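Local coordinates for UPF0255 protein frsA (Vibrio vulnificus, PDB 4I4C) that probably hydrolyses carboxylic esters as a member of the alpha/beta-hydrolase superfamily, at residues 349-362 and 374-388. Numbering follows the deposited sequence.
Sequences LSSRKTKVPILAMS and NQMVAFFSTYGKAKK
Leu359 pairs with Lys385 and Ala360 with Ala386 in a beta-alpha-beta unit at the edge of the alpha/beta-hydrolase sheet, where strand 358-362 runs parallel to an outermost strand, 385-388. The hydrogen bonds alternate as parallel strands require: Lys385 N to Ile358 O, Ala360 N to Lys385 O at 2.8 Å, Lys387 N to Ala360 O, and a weak one from Ser362 N to Lys387 O.

Before the strands a separate bridge joins Thr354 to Ser381, its bonds running from Thr354 N to Phe380 O and from Thr382 N to Thr354 O. Ser381 ties the two paired regions together. With OG anti to the backbone N (chi1 167°), its hydroxyl gives its proton to Val356 O at 2.6 Å, in the carbonyl plane on a lone pair, and accepts from Ile358 N at 2.7 Å; these two bonds fix its rotation.

Helix 374-379 packs on the sheet through aliphatic branches: Val377 CG1 meets Ile358 CG2 at 3.6 Å, the side chains crossing at about a right angle, and also touches Ala360 CB. Leu349, in the loop leading to the strand, sends CD1 to Met376 SD, while its CD2 lies against Val377 and Phe380. The Leu349-Ser350 peptide lies over one face of the Phe380 ring, toward the rim, and Phe379 CD2 over the centre of the opposite face.

A water donates to both Asn374 OD1 and Met361 O. At the C-terminal end of the helix, the bent Lys353 chain brings NZ over the Phe379 ring face, 4.6 Å from the centroid, as a cation-pi contact, and NZ also donates to Phe379 O at 2.7 Å.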
# COMPACT_ATOMS: atom_id res chain seq x y z
N LEU A 349 -15.90 -1.50 -17.43
CA LEU A 349 -16.25 -2.91 -17.23
C LEU A 349 -17.61 -3.27 -17.83
O LEU A 349 -18.39 -4.02 -17.24
CB LEU A 349 -16.23 -3.26 -15.74
CG LEU A 349 -14.86 -3.15 -15.06
CD1 LEU A 349 -14.99 -3.49 -13.58
CD2 LEU A 349 -13.83 -4.07 -15.74
N SER A 350 -17.88 -2.74 -19.03
CA SER A 350 -19.19 -2.89 -19.66
C SER A 350 -19.14 -3.61 -21.01
O SER A 350 -19.94 -4.52 -21.26
CB SER A 350 -19.84 -1.53 -19.85
OG SER A 350 -20.16 -0.94 -18.61
N SER A 351 -18.24 -3.21 -21.89
CA SER A 351 -18.24 -3.76 -23.25
C SER A 351 -16.84 -3.98 -23.83
O SER A 351 -16.54 -5.05 -24.36
CB SER A 351 -19.07 -2.87 -24.17
OG SER A 351 -18.91 -1.50 -23.85
N ARG A 352 -16.00 -2.96 -23.73
CA ARG A 352 -14.66 -3.01 -24.29
C ARG A 352 -13.75 -4.02 -23.60
O ARG A 352 -13.64 -4.03 -22.38
CB ARG A 352 -14.04 -1.62 -24.22
CG ARG A 352 -14.94 -0.55 -24.80
CD ARG A 352 -14.33 0.07 -26.04
NE ARG A 352 -13.84 -0.93 -26.97
CZ ARG A 352 -13.05 -0.64 -28.00
NH1 ARG A 352 -12.67 0.61 -28.22
NH2 ARG A 352 -12.63 -1.61 -28.80
N LYS A 353 -13.11 -4.86 -24.40
CA LYS A 353 -12.13 -5.81 -23.92
C LYS A 353 -10.76 -5.15 -23.94
O LYS A 353 -10.56 -4.14 -24.63
CB LYS A 353 -12.12 -7.05 -24.81
CG LYS A 353 -13.42 -7.83 -24.85
CD LYS A 353 -13.85 -8.28 -23.46
CE LYS A 353 -14.50 -9.66 -23.47
NZ LYS A 353 -13.51 -10.78 -23.37
N THR A 354 -9.81 -5.71 -23.19
CA THR A 354 -8.43 -5.27 -23.33
C THR A 354 -7.54 -6.44 -23.79
O THR A 354 -7.79 -7.60 -23.45
CB THR A 354 -7.89 -4.59 -22.02
OG1 THR A 354 -6.47 -4.42 -22.09
CG2 THR A 354 -8.25 -5.41 -20.79
N LYS A 355 -6.53 -6.12 -24.59
CA LYS A 355 -5.60 -7.13 -25.09
C LYS A 355 -4.67 -7.58 -23.95
O LYS A 355 -4.04 -8.64 -24.03
CB LYS A 355 -4.79 -6.54 -26.25
CG LYS A 355 -3.80 -7.48 -26.88
CD LYS A 355 -3.04 -6.75 -27.97
CE LYS A 355 -1.98 -7.63 -28.57
NZ LYS A 355 -1.22 -6.90 -29.61
N VAL A 356 -4.58 -6.75 -22.92
CA VAL A 356 -3.80 -7.04 -21.71
C VAL A 356 -4.40 -8.20 -20.92
O VAL A 356 -5.55 -8.15 -20.49
CB VAL A 356 -3.71 -5.83 -20.77
CG1 VAL A 356 -2.79 -6.15 -19.58
CG2 VAL A 356 -3.21 -4.59 -21.54
N PRO A 357 -3.62 -9.27 -20.75
CA PRO A 357 -4.11 -10.34 -19.88
C PRO A 357 -3.98 -9.91 -18.42
O PRO A 357 -2.89 -9.58 -17.94
CB PRO A 357 -3.19 -11.51 -20.24
CG PRO A 357 -1.93 -10.88 -20.69
CD PRO A 357 -2.27 -9.54 -21.27
N ILE A 358 -5.11 -9.86 -17.73
CA ILE A 358 -5.15 -9.49 -16.33
C ILE A 358 -5.50 -10.70 -15.47
O ILE A 358 -6.51 -11.37 -15.71
CB ILE A 358 -6.23 -8.40 -16.06
CG1 ILE A 358 -5.98 -7.17 -16.93
CG2 ILE A 358 -6.27 -8.03 -14.57
CD1 ILE A 358 -7.13 -6.21 -16.96
N LEU A 359 -4.66 -10.98 -14.49
CA LEU A 359 -4.97 -11.97 -13.47
C LEU A 359 -5.46 -11.21 -12.26
O LEU A 359 -4.75 -10.36 -11.73
CB LEU A 359 -3.74 -12.79 -13.11
CG LEU A 359 -3.84 -13.65 -11.86
CD1 LEU A 359 -4.83 -14.77 -12.07
CD2 LEU A 359 -2.46 -14.20 -11.44
N ALA A 360 -6.67 -11.53 -11.81
CA ALA A 360 -7.33 -10.77 -10.76
C ALA A 360 -7.71 -11.69 -9.61
O ALA A 360 -8.56 -12.57 -9.76
CB ALA A 360 -8.55 -10.05 -11.32
N MET A 361 -7.06 -11.49 -8.47
CA MET A 361 -7.23 -12.39 -7.35
C MET A 361 -7.62 -11.61 -6.11
O MET A 361 -7.33 -10.42 -5.97
CB MET A 361 -5.91 -13.11 -7.06
CG MET A 361 -5.29 -13.77 -8.29
SD MET A 361 -3.64 -14.44 -8.02
CE MET A 361 -2.66 -12.96 -7.92
N SER A 362 -8.29 -12.31 -5.21
CA SER A 362 -8.46 -11.85 -3.85
C SER A 362 -8.67 -13.08 -2.99
O SER A 362 -8.97 -14.16 -3.52
CB SER A 362 -9.65 -10.90 -3.73
OG SER A 362 -10.87 -11.62 -3.80
N ASN A 374 -13.53 -9.32 -9.14
CA ASN A 374 -12.48 -9.93 -9.95
C ASN A 374 -12.97 -10.68 -11.19
O ASN A 374 -12.29 -10.69 -12.22
CB ASN A 374 -11.60 -10.80 -9.05
CG ASN A 374 -10.88 -9.97 -8.01
OD1 ASN A 374 -10.20 -9.01 -8.35
ND2 ASN A 374 -11.08 -10.30 -6.74
N GLN A 375 -14.14 -11.28 -11.09
CA GLN A 375 -14.79 -11.88 -12.25
C GLN A 375 -15.10 -10.88 -13.36
O GLN A 375 -14.91 -11.17 -14.54
CB GLN A 375 -16.08 -12.58 -11.84
CG GLN A 375 -15.90 -14.05 -11.56
CD GLN A 375 -17.18 -14.69 -11.07
OE1 GLN A 375 -17.90 -14.12 -10.25
NE2 GLN A 375 -17.47 -15.87 -11.60
N MET A 376 -15.58 -9.70 -12.97
CA MET A 376 -15.83 -8.62 -13.92
C MET A 376 -14.57 -8.26 -14.69
O MET A 376 -14.55 -8.24 -15.92
CB MET A 376 -16.31 -7.38 -13.18
CG MET A 376 -17.79 -7.21 -13.16
SD MET A 376 -18.22 -5.48 -12.94
CE MET A 376 -17.92 -5.29 -11.20
N VAL A 377 -13.51 -7.95 -13.95
CA VAL A 377 -12.24 -7.59 -14.55
C VAL A 377 -11.77 -8.69 -15.50
O VAL A 377 -11.35 -8.41 -16.63
CB VAL A 377 -11.17 -7.31 -13.46
CG1 VAL A 377 -9.79 -7.21 -14.08
CG2 VAL A 377 -11.51 -6.03 -12.70
N ALA A 378 -11.88 -9.95 -15.07
CA ALA A 378 -11.26 -11.03 -15.80
C ALA A 378 -11.95 -11.25 -17.14
O ALA A 378 -11.30 -11.59 -18.13
CB ALA A 378 -11.28 -12.31 -14.99
N PHE A 379 -13.26 -11.03 -17.16
CA PHE A 379 -14.01 -11.25 -18.38
C PHE A 379 -13.64 -10.25 -19.45
O PHE A 379 -13.63 -10.59 -20.63
CB PHE A 379 -15.52 -11.20 -18.15
CG PHE A 379 -16.31 -11.55 -19.38
CD1 PHE A 379 -16.43 -12.87 -19.78
CD2 PHE A 379 -16.89 -10.56 -20.15
CE1 PHE A 379 -17.13 -13.20 -20.92
CE2 PHE A 379 -17.60 -10.88 -21.30
CZ PHE A 379 -17.72 -12.20 -21.68
N PHE A 380 -13.32 -9.02 -19.04
CA PHE A 380 -13.02 -7.97 -20.01
C PHE A 380 -11.54 -7.89 -20.36
O PHE A 380 -11.07 -6.86 -20.83
CB PHE A 380 -13.55 -6.62 -19.52
CG PHE A 380 -15.05 -6.56 -19.51
CD1 PHE A 380 -15.75 -6.40 -20.71
CD2 PHE A 380 -15.76 -6.69 -18.33
CE1 PHE A 380 -17.13 -6.36 -20.72
CE2 PHE A 380 -17.14 -6.64 -18.33
CZ PHE A 380 -17.83 -6.48 -19.53
N SER A 381 -10.84 -9.00 -20.14
CA SER A 381 -9.42 -9.11 -20.42
C SER A 381 -9.18 -10.31 -21.31
O SER A 381 -9.70 -11.39 -21.05
CB SER A 381 -8.62 -9.25 -19.10
OG SER A 381 -7.28 -9.65 -19.35
N THR A 382 -8.39 -10.13 -22.37
CA THR A 382 -8.08 -11.23 -23.27
C THR A 382 -7.05 -12.17 -22.65
O THR A 382 -5.91 -11.77 -22.37
CB THR A 382 -7.59 -10.76 -24.65
OG1 THR A 382 -8.67 -10.10 -25.33
CG2 THR A 382 -7.14 -11.96 -25.49
N TYR A 383 -7.48 -13.41 -22.44
CA TYR A 383 -6.74 -14.43 -21.70
C TYR A 383 -6.65 -14.06 -20.22
O TYR A 383 -5.73 -14.50 -19.51
CB TYR A 383 -5.36 -14.71 -22.30
CG TYR A 383 -5.34 -14.99 -23.79
CD1 TYR A 383 -6.45 -15.52 -24.44
CD2 TYR A 383 -4.19 -14.73 -24.54
CE1 TYR A 383 -6.42 -15.77 -25.81
CE2 TYR A 383 -4.16 -14.97 -25.91
CZ TYR A 383 -5.28 -15.50 -26.54
OH TYR A 383 -5.23 -15.75 -27.90
N GLY A 384 -7.60 -13.25 -19.76
CA GLY A 384 -7.72 -12.87 -18.36
C GLY A 384 -8.25 -14.00 -17.49
O GLY A 384 -8.66 -15.05 -17.99
N LYS A 385 -8.27 -13.78 -16.18
CA LYS A 385 -8.58 -14.84 -15.22
C LYS A 385 -8.78 -14.28 -13.81
O LYS A 385 -7.96 -13.49 -13.31
CB LYS A 385 -7.46 -15.88 -15.22
CG LYS A 385 -7.74 -17.08 -14.32
CD LYS A 385 -6.56 -18.04 -14.24
CE LYS A 385 -6.81 -19.13 -13.20
NZ LYS A 385 -5.60 -19.49 -12.40
N ALA A 386 -9.88 -14.68 -13.18
CA ALA A 386 -10.13 -14.32 -11.79
C ALA A 386 -9.90 -15.54 -10.92
O ALA A 386 -10.10 -16.67 -11.37
CB ALA A 386 -11.54 -13.80 -11.60
N LYS A 387 -9.49 -15.32 -9.68
CA LYS A 387 -9.34 -16.43 -8.74
C LYS A 387 -9.83 -16.05 -7.33
O LYS A 387 -9.58 -14.95 -6.85
CB LYS A 387 -7.89 -16.91 -8.72
CG LYS A 387 -7.58 -17.95 -7.65
CD LYS A 387 -8.35 -19.24 -7.86
CE LYS A 387 -8.02 -20.27 -6.78
NZ LYS A 387 -6.62 -20.77 -6.87
N LYS A 388 -10.56 -16.96 -6.71
CA LYS A 388 -10.90 -16.84 -5.30
C LYS A 388 -9.94 -17.75 -4.54
O LYS A 388 -10.04 -18.98 -4.60
CB LYS A 388 -12.35 -17.24 -5.04
CG LYS A 388 -12.66 -17.60 -3.59
CD LYS A 388 -14.11 -17.34 -3.24
CE LYS A 388 -15.04 -17.96 -4.26
NZ LYS A 388 -16.45 -17.69 -3.90
O HOH W 1 -3.83 -11.30 -24.19
O HOH W 2 -8.20 -8.16 -7.09
O HOH W 3 -11.68 -13.21 -5.98